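Local coordinates for protein halogenase (Chondromyces crocatus, PDB 3E1T) that probably uses flavin-adenine dinucleotide to install chlorine during the biosynthesis of chondrochloren, as a variant member of the FAD-dependent halogenases, at residues Leu118-Ser121 with Glu122-Gly125; Glu242-Lys245 with Asp246-Ala250; Gly336-Ser339 with Glu340-Phe344; Gly464-Arg467 with Glu468-Glu471. All coordinates share one frame; numbering follows the deposited sequence.

Contact 1. Residues Leu118-Ser121 with Glu122-Gly125; sequences LRNS and ERKG
R119 and E122, one helical turn apart, run side by side where helix 110-123 closes in a Schellman motif, with G125 at positive phi. R119 NH2 reaches E122 OE2 at 2.9 Å from well above the carboxylate plane, 60° out of it, while R119 NE adds a weak bond to E122 OE1 at 3.4 Å. Bends at chi2 and chi3 curl the arginine back toward this carboxylate, though it also makes salt bridges with D115 and E130. With alanine in place of E122, R119 would probably lose this carboxylate and have its end freer to turn, though D115 and E130 remain.

Backbone bonds continue the helix: E122 N donates to L118 O and, almost straight at 177°, R123 N to R119 O. At the cap, K124 N makes weak bonds to N120 O and S121 O, whereas G125 N donates to E122 O at 2.7 Å.

Van der Waals contacts complete the set. The R123 guanidinium, whose NH2 pairs with E67, lies with one face over N120 CA and R119 O. On the last turn, K124 CG rests 3.1 Å from N120 O.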
# COMPACT_ATOMS: atom_id res chain seq x y z
N LEU A 118 -6.96 -15.91 -2.87
CA LEU A 118 -8.42 -16.06 -2.85
C LEU A 118 -8.81 -17.54 -2.82
O LEU A 118 -9.76 -17.92 -2.13
CB LEU A 118 -9.10 -15.34 -4.03
CG LEU A 118 -10.62 -15.07 -3.90
CD1 LEU A 118 -10.99 -14.23 -2.67
CD2 LEU A 118 -11.15 -14.40 -5.14
N ARG A 119 -8.06 -18.35 -3.55
CA ARG A 119 -8.21 -19.81 -3.50
C ARG A 119 -8.01 -20.34 -2.08
O ARG A 119 -8.74 -21.24 -1.64
CB ARG A 119 -7.23 -20.47 -4.48
CG ARG A 119 -7.79 -20.77 -5.88
CD ARG A 119 -8.32 -19.54 -6.61
NE ARG A 119 -9.68 -19.18 -6.18
CZ ARG A 119 -10.42 -18.24 -6.76
NH1 ARG A 119 -9.97 -17.55 -7.80
NH2 ARG A 119 -11.64 -17.99 -6.30
N ASN A 120 -7.05 -19.77 -1.35
CA ASN A 120 -6.77 -20.16 0.03
C ASN A 120 -7.92 -19.80 0.96
O ASN A 120 -8.15 -20.49 1.95
CB ASN A 120 -5.47 -19.50 0.53
CG ASN A 120 -5.07 -19.96 1.94
OD1 ASN A 120 -4.95 -21.16 2.20
ND2 ASN A 120 -4.84 -19.01 2.84
N SER A 121 -8.61 -18.70 0.64
CA SER A 121 -9.82 -18.28 1.36
C SER A 121 -10.88 -19.38 1.31
O SER A 121 -11.43 -19.76 2.35
CB SER A 121 -10.40 -16.99 0.77
OG SER A 121 -9.67 -15.84 1.18
N GLU A 122 -11.16 -19.85 0.10
CA GLU A 122 -12.14 -20.91 -0.12
C GLU A 122 -11.83 -22.11 0.75
O GLU A 122 -12.65 -22.51 1.57
CB GLU A 122 -12.16 -21.31 -1.59
CG GLU A 122 -12.70 -20.22 -2.48
CD GLU A 122 -12.49 -20.49 -3.95
OE1 GLU A 122 -11.55 -21.24 -4.30
OE2 GLU A 122 -13.25 -19.92 -4.76
N ARG A 123 -10.61 -22.63 0.60
CA ARG A 123 -10.10 -23.76 1.37
C ARG A 123 -10.12 -23.53 2.88
O ARG A 123 -10.12 -24.49 3.65
CB ARG A 123 -8.67 -24.10 0.93
CG ARG A 123 -8.53 -24.44 -0.55
CD ARG A 123 -7.18 -25.10 -0.83
NE ARG A 123 -6.05 -24.26 -0.44
CZ ARG A 123 -5.32 -23.52 -1.27
NH1 ARG A 123 -5.58 -23.52 -2.57
NH2 ARG A 123 -4.31 -22.80 -0.80
N LYS A 124 -10.11 -22.27 3.31
CA LYS A 124 -10.20 -21.96 4.74
C LYS A 124 -11.65 -21.93 5.20
O LYS A 124 -11.93 -21.82 6.40
CB LYS A 124 -9.49 -20.64 5.09
CG LYS A 124 -7.97 -20.74 5.08
CD LYS A 124 -7.45 -21.64 6.19
CE LYS A 124 -5.94 -21.77 6.14
NZ LYS A 124 -5.46 -22.83 7.07
N GLY A 125 -12.55 -22.02 4.23
CA GLY A 125 -13.98 -22.09 4.51
C GLY A 125 -14.79 -20.87 4.12
O GLY A 125 -15.94 -20.72 4.55

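Contact 2. Residues Glu242-Lys245 with Asp246-Ala250; sequences EAIK and DGHEA
D246 takes over from K245 at a tight corner that leads into helix 248-257, with a glycine at the N-cap. At D246 both phi and psi are positive, so the chain swings round in the left-handed region. The preceding lysine folds back along the corner, K245 CD lying 3.3 Å from D246 N, but its ammonium NZ stays 5.7 Å from D246 OD2, too far for a salt bridge.

G247 follows as the N-cap. Its phi of 147° is one that a side chain would hardly tolerate, because a beta carbon would be pressed against the preceding carbonyl; having no side chain, the glycine offers the helix no side-chain cap.

H248 opens the helix and carries the main contact back to the loop. Its imidazole crosses the end of I244 at a slant. The torsion of I244 about chi1, 76°, sets CG1 between the backbone N and the carbonyl carbon, and the branch continues to CD1, which comes 4.0 Å from H248 CD2. Both side chains also touch L192 and I282, so both the loop and the start of the helix rest on strands 189-197 and 281-284. H248 ND1 is hydrogen-bonded to I280 O, which fixes the ring's rotation. K245 NZ stands obliquely 4.4 Å from H248 NE2, a proximity that would probably disfavour a protonated imidazole. I244 O lies at the ring's edge, near its plane, 3.9 Å from H248 CD2.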
# COMPACT_ATOMS: atom_id res chain seq x y z
N GLU A 242 -1.43 16.00 -16.69
CA GLU A 242 -2.43 16.72 -17.47
C GLU A 242 -1.90 17.13 -18.84
O GLU A 242 -2.52 17.92 -19.56
CB GLU A 242 -2.94 17.95 -16.69
CG GLU A 242 -3.40 17.65 -15.26
CD GLU A 242 -3.75 18.91 -14.48
OE1 GLU A 242 -3.31 19.02 -13.31
OE2 GLU A 242 -4.46 19.78 -15.03
N ALA A 243 -0.73 16.58 -19.20
CA ALA A 243 -0.10 16.78 -20.50
C ALA A 243 0.65 15.52 -20.97
O ALA A 243 1.43 15.58 -21.93
CB ALA A 243 0.84 17.99 -20.45
N ILE A 244 0.43 14.40 -20.29
CA ILE A 244 0.89 13.11 -20.77
C ILE A 244 -0.25 12.39 -21.49
O ILE A 244 -0.04 11.34 -22.10
CB ILE A 244 1.45 12.19 -19.64
CG1 ILE A 244 0.31 11.59 -18.82
CG2 ILE A 244 2.44 12.93 -18.76
CD1 ILE A 244 0.48 10.11 -18.57
N LYS A 245 -1.45 12.96 -21.41
CA LYS A 245 -2.64 12.38 -22.04
C LYS A 245 -2.54 12.50 -23.56
O LYS A 245 -1.89 13.42 -24.08
CB LYS A 245 -3.91 13.06 -21.52
CG LYS A 245 -4.93 12.11 -20.88
CD LYS A 245 -5.42 11.03 -21.85
CE LYS A 245 -6.28 9.99 -21.14
NZ LYS A 245 -6.46 8.76 -21.96
N ASP A 246 -3.19 11.58 -24.27
CA ASP A 246 -3.01 11.41 -25.72
C ASP A 246 -1.51 11.29 -26.05
O ASP A 246 -0.94 12.13 -26.77
CB ASP A 246 -3.69 12.53 -26.52
CG ASP A 246 -5.15 12.23 -26.83
OD1 ASP A 246 -5.97 13.17 -26.77
OD2 ASP A 246 -5.48 11.05 -27.13
N GLY A 247 -0.90 10.25 -25.50
CA GLY A 247 0.52 9.99 -25.64
C GLY A 247 1.08 9.33 -24.40
O GLY A 247 2.11 9.75 -23.88
N HIS A 248 0.39 8.29 -23.93
CA HIS A 248 0.82 7.50 -22.78
C HIS A 248 2.18 6.87 -23.01
O HIS A 248 3.10 7.08 -22.22
CB HIS A 248 -0.20 6.40 -22.47
CG HIS A 248 -1.20 6.76 -21.41
ND1 HIS A 248 -1.74 5.82 -20.56
CD2 HIS A 248 -1.75 7.95 -21.06
CE1 HIS A 248 -2.59 6.42 -19.73
NE2 HIS A 248 -2.61 7.71 -20.02
N GLU A 249 2.30 6.12 -24.10
CA GLU A 249 3.53 5.39 -24.41
C GLU A 249 4.70 6.35 -24.62
O GLU A 249 5.79 6.11 -24.10
CB GLU A 249 3.37 4.47 -25.63
CG GLU A 249 4.64 3.68 -25.98
CD GLU A 249 4.49 2.71 -27.15
OE1 GLU A 249 3.43 2.68 -27.81
OE2 GLU A 249 5.46 1.96 -27.42
N ALA A 250 4.45 7.43 -25.36
CA ALA A 250 5.49 8.40 -25.70
C ALA A 250 6.00 9.15 -24.47
O ALA A 250 7.18 9.49 -24.39
CB ALA A 250 4.98 9.38 -26.75

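Contact 3. Residues Gly336-Ser339 with Glu340-Phe344; sequences GEMS and EQRCF
S339 O accepts the shortest sound polar bond between the two segments, from C343 N at 3.1 Å with an N-H...O angle of 162°. The same serine uses its side chain one residue earlier in the helix, where R342 N donates to S339 OG at 3.2 Å, again nearly straight. A chi1 of 65° tucks the hydroxyl between the backbone N and the carbonyl carbon, turned to meet that amide. S339 is thus a classical N-cap, the residue just ahead of helix 340-368, and its hydroxyl satisfies a first-turn N-H that has no carbonyl of a previous turn to use. The preceding helix, 315-333, has ended a few residues earlier in a Schellman motif at G336.

Beside the cap, M338 spreads over two residues of the new helix. M338 CB lies 3.9 Å from C343 SG, and bends at chi2 and chi3 carry the methyl CE to R342, 3.5 Å from NH1 and 3.8 Å from CD. The methyl meets the extended arginine obliquely near its guanidinium. M338 and R342 both touch L493. On another side of the helix, E340 OE2 forms salt bridges with R143 and R162.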
# COMPACT_ATOMS: atom_id res chain seq x y z
N GLY A 336 -18.21 -12.94 21.91
CA GLY A 336 -18.88 -12.28 23.04
C GLY A 336 -17.97 -11.66 24.08
O GLY A 336 -18.43 -11.26 25.16
N GLU A 337 -16.68 -11.57 23.78
CA GLU A 337 -15.73 -10.93 24.67
C GLU A 337 -15.47 -9.48 24.26
O GLU A 337 -15.60 -9.13 23.08
CB GLU A 337 -14.42 -11.72 24.78
CG GLU A 337 -14.07 -12.54 23.55
CD GLU A 337 -12.70 -13.18 23.65
OE1 GLU A 337 -12.28 -13.51 24.79
OE2 GLU A 337 -12.04 -13.36 22.59
N MET A 338 -15.11 -8.66 25.24
CA MET A 338 -14.89 -7.22 25.07
C MET A 338 -16.15 -6.50 24.57
O MET A 338 -17.26 -6.89 24.90
CB MET A 338 -13.67 -6.93 24.17
CG MET A 338 -12.58 -7.98 24.26
SD MET A 338 -10.93 -7.29 24.13
CE MET A 338 -10.71 -6.76 25.83
N SER A 339 -15.96 -5.44 23.79
CA SER A 339 -17.07 -4.74 23.14
C SER A 339 -16.65 -4.32 21.74
O SER A 339 -15.45 -4.25 21.44
CB SER A 339 -17.46 -3.50 23.94
OG SER A 339 -16.41 -2.55 23.95
N GLU A 340 -17.63 -4.06 20.88
CA GLU A 340 -17.34 -3.58 19.53
C GLU A 340 -16.49 -2.30 19.55
O GLU A 340 -15.52 -2.18 18.80
CB GLU A 340 -18.62 -3.40 18.72
CG GLU A 340 -19.18 -4.72 18.21
CD GLU A 340 -20.29 -4.56 17.18
OE1 GLU A 340 -20.57 -3.41 16.76
OE2 GLU A 340 -20.88 -5.59 16.80
N GLN A 341 -16.82 -1.37 20.45
CA GLN A 341 -16.07 -0.12 20.55
C GLN A 341 -14.61 -0.34 20.91
O GLN A 341 -13.73 0.22 20.26
CB GLN A 341 -16.73 0.87 21.50
CG GLN A 341 -16.17 2.27 21.37
CD GLN A 341 -17.14 3.33 21.79
OE1 GLN A 341 -17.28 3.64 22.97
NE2 GLN A 341 -17.83 3.92 20.81
N ARG A 342 -14.34 -1.14 21.95
CA ARG A 342 -12.96 -1.40 22.37
C ARG A 342 -12.13 -2.04 21.26
O ARG A 342 -10.99 -1.65 21.02
CB ARG A 342 -12.88 -2.24 23.66
CG ARG A 342 -11.45 -2.57 24.07
CD ARG A 342 -11.31 -3.03 25.52
NE ARG A 342 -9.96 -2.78 26.02
CZ ARG A 342 -9.45 -3.25 27.17
NH1 ARG A 342 -10.18 -4.01 27.98
NH2 ARG A 342 -8.20 -2.94 27.50
N CYS A 343 -12.72 -3.01 20.57
CA CYS A 343 -12.01 -3.76 19.54
C CYS A 343 -11.77 -2.97 18.23
O CYS A 343 -10.70 -3.08 17.63
CB CYS A 343 -12.70 -5.09 19.27
SG CYS A 343 -12.38 -6.29 20.59
N PHE A 344 -12.76 -2.20 17.80
CA PHE A 344 -12.62 -1.43 16.57
C PHE A 344 -11.86 -0.12 16.79
O PHE A 344 -11.22 0.40 15.87
CB PHE A 344 -13.96 -1.23 15.88
CG PHE A 344 -14.47 -2.48 15.18
CD1 PHE A 344 -14.21 -2.68 13.83
CD2 PHE A 344 -15.19 -3.44 15.88
CE1 PHE A 344 -14.67 -3.83 13.17
CE2 PHE A 344 -15.66 -4.59 15.24
CZ PHE A 344 -15.41 -4.79 13.87

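Contact 4. Residues Gly464-Arg467 with Glu468-Glu471; sequences GFTR and EITE
The chain turns helical just after T466, with T470 N donating to T466 O at 3.3 Å and E471 N to R467 O at 2.8 Å. T466 O is gripped twice, because T470 OG1 donates to it as well, at 2.7 Å. The two donors arrive from opposite faces of the carbonyl plane, the hydroxyl 36° out of it. The chi1 of T470, -47°, places OG1 beside its own backbone N, within easy range of that oxygen.

One residue before T466, F465 offers a ring face to I469. I469 CG2 sits 3.7 Å from the centroid of the F465 ring and only 15° off the ring normal, a CH-pi contact in which the two side chains cross at a slant. F465 also meets the ring of Y359 and touches V182, which I469 shares. Replacing F465 by a serine is likely to bare the I469 methyl on the side the ring covers and to open a gap toward Y359.

T466 adds its methyl CG2, 4.1 Å from I469 CG1, to the same apolar patch. R467 is curled back over the first turn: its NH1 comes within 3.6 Å of E468 CA, and E468 CB lies over one guanidinium face. The carboxylates of E468 and E471 are farther off and form no salt bridge with it.

Altogether this is a helix N terminus with T466 at the N-cap position but without a side-chain capping bond, while T470 OG1 adds a second bond to T466 O beside the regular one from T470 N, where helix 467-477 packs beside strand 181-183.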
# COMPACT_ATOMS: atom_id res chain seq x y z
N GLY A 464 0.96 17.90 4.69
CA GLY A 464 0.10 17.79 3.51
C GLY A 464 -1.35 17.47 3.85
O GLY A 464 -2.19 17.40 2.95
N PHE A 465 -1.63 17.29 5.14
CA PHE A 465 -2.99 16.99 5.61
C PHE A 465 -3.67 18.11 6.39
O PHE A 465 -3.02 18.86 7.14
CB PHE A 465 -3.02 15.73 6.48
CG PHE A 465 -3.23 14.47 5.71
CD1 PHE A 465 -4.42 14.25 5.03
CD2 PHE A 465 -2.24 13.51 5.66
CE1 PHE A 465 -4.62 13.08 4.30
CE2 PHE A 465 -2.43 12.33 4.95
CZ PHE A 465 -3.61 12.12 4.25
N THR A 466 -4.98 18.18 6.21
CA THR A 466 -5.90 19.03 6.95
C THR A 466 -5.79 18.76 8.47
O THR A 466 -5.14 17.79 8.87
CB THR A 466 -7.32 18.78 6.44
OG1 THR A 466 -8.19 19.83 6.85
CG2 THR A 466 -7.85 17.44 6.95
N ARG A 467 -6.40 19.59 9.31
CA ARG A 467 -6.27 19.43 10.78
C ARG A 467 -6.91 18.16 11.34
O ARG A 467 -6.40 17.59 12.33
CB ARG A 467 -6.85 20.63 11.54
CG ARG A 467 -8.39 20.67 11.55
CD ARG A 467 -8.94 20.82 12.98
NE ARG A 467 -10.37 20.49 13.04
CZ ARG A 467 -10.88 19.37 13.55
NH1 ARG A 467 -10.08 18.43 14.05
NH2 ARG A 467 -12.20 19.18 13.56
N GLU A 468 -8.02 17.75 10.74
CA GLU A 468 -8.79 16.60 11.20
C GLU A 468 -7.99 15.30 11.11
O GLU A 468 -7.89 14.57 12.09
CB GLU A 468 -10.13 16.47 10.46
CG GLU A 468 -11.07 15.39 11.05
CD GLU A 468 -12.50 15.43 10.49
OE1 GLU A 468 -12.71 16.04 9.41
OE2 GLU A 468 -13.41 14.85 11.13
N ILE A 469 -7.39 15.04 9.95
CA ILE A 469 -6.50 13.88 9.82
C ILE A 469 -5.29 14.00 10.77
O ILE A 469 -4.93 13.04 11.45
CB ILE A 469 -6.04 13.67 8.36
CG1 ILE A 469 -7.26 13.40 7.46
CG2 ILE A 469 -4.98 12.57 8.27
CD1 ILE A 469 -8.01 12.08 7.75
N THR A 470 -4.68 15.19 10.84
CA THR A 470 -3.50 15.39 11.68
C THR A 470 -3.80 15.07 13.15
O THR A 470 -3.00 14.41 13.82
CB THR A 470 -2.93 16.84 11.54
OG1 THR A 470 -2.82 17.18 10.15
CG2 THR A 470 -1.55 16.92 12.17
N GLU A 471 -4.95 15.53 13.63
CA GLU A 471 -5.34 15.30 15.02
C GLU A 471 -5.59 13.83 15.33
O GLU A 471 -5.08 13.31 16.32
CB GLU A 471 -6.55 16.16 15.41
CG GLU A 471 -6.16 17.57 15.85
CD GLU A 471 -5.13 17.59 16.99
OE1 GLU A 471 -4.10 18.29 16.85
OE2 GLU A 471 -5.34 16.90 18.02

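Followed from the N terminus, the four contacts come in series; none nests in or crosses another, and each closes just a local turn. Contact 1 ends helix 110-123 shortly before strand 127-129, an edge of the parallel five-stranded sheet. Contact 2 joins helix 238-241 to helix 248-257 beside the large mixed sheet. Contact 3 links helix 315-333 to the long helix 340-368, and contact 4 starts helix 467-477. Contacts 2 and 3 lie on opposite sides of the chain's centre, their own centres about 50 Å apart. Contacts 3 and 4 approach to about 14 Å between nearest atoms and are connected by helix 340-368, which begins at contact 3 and supplies Y359 to contact 4.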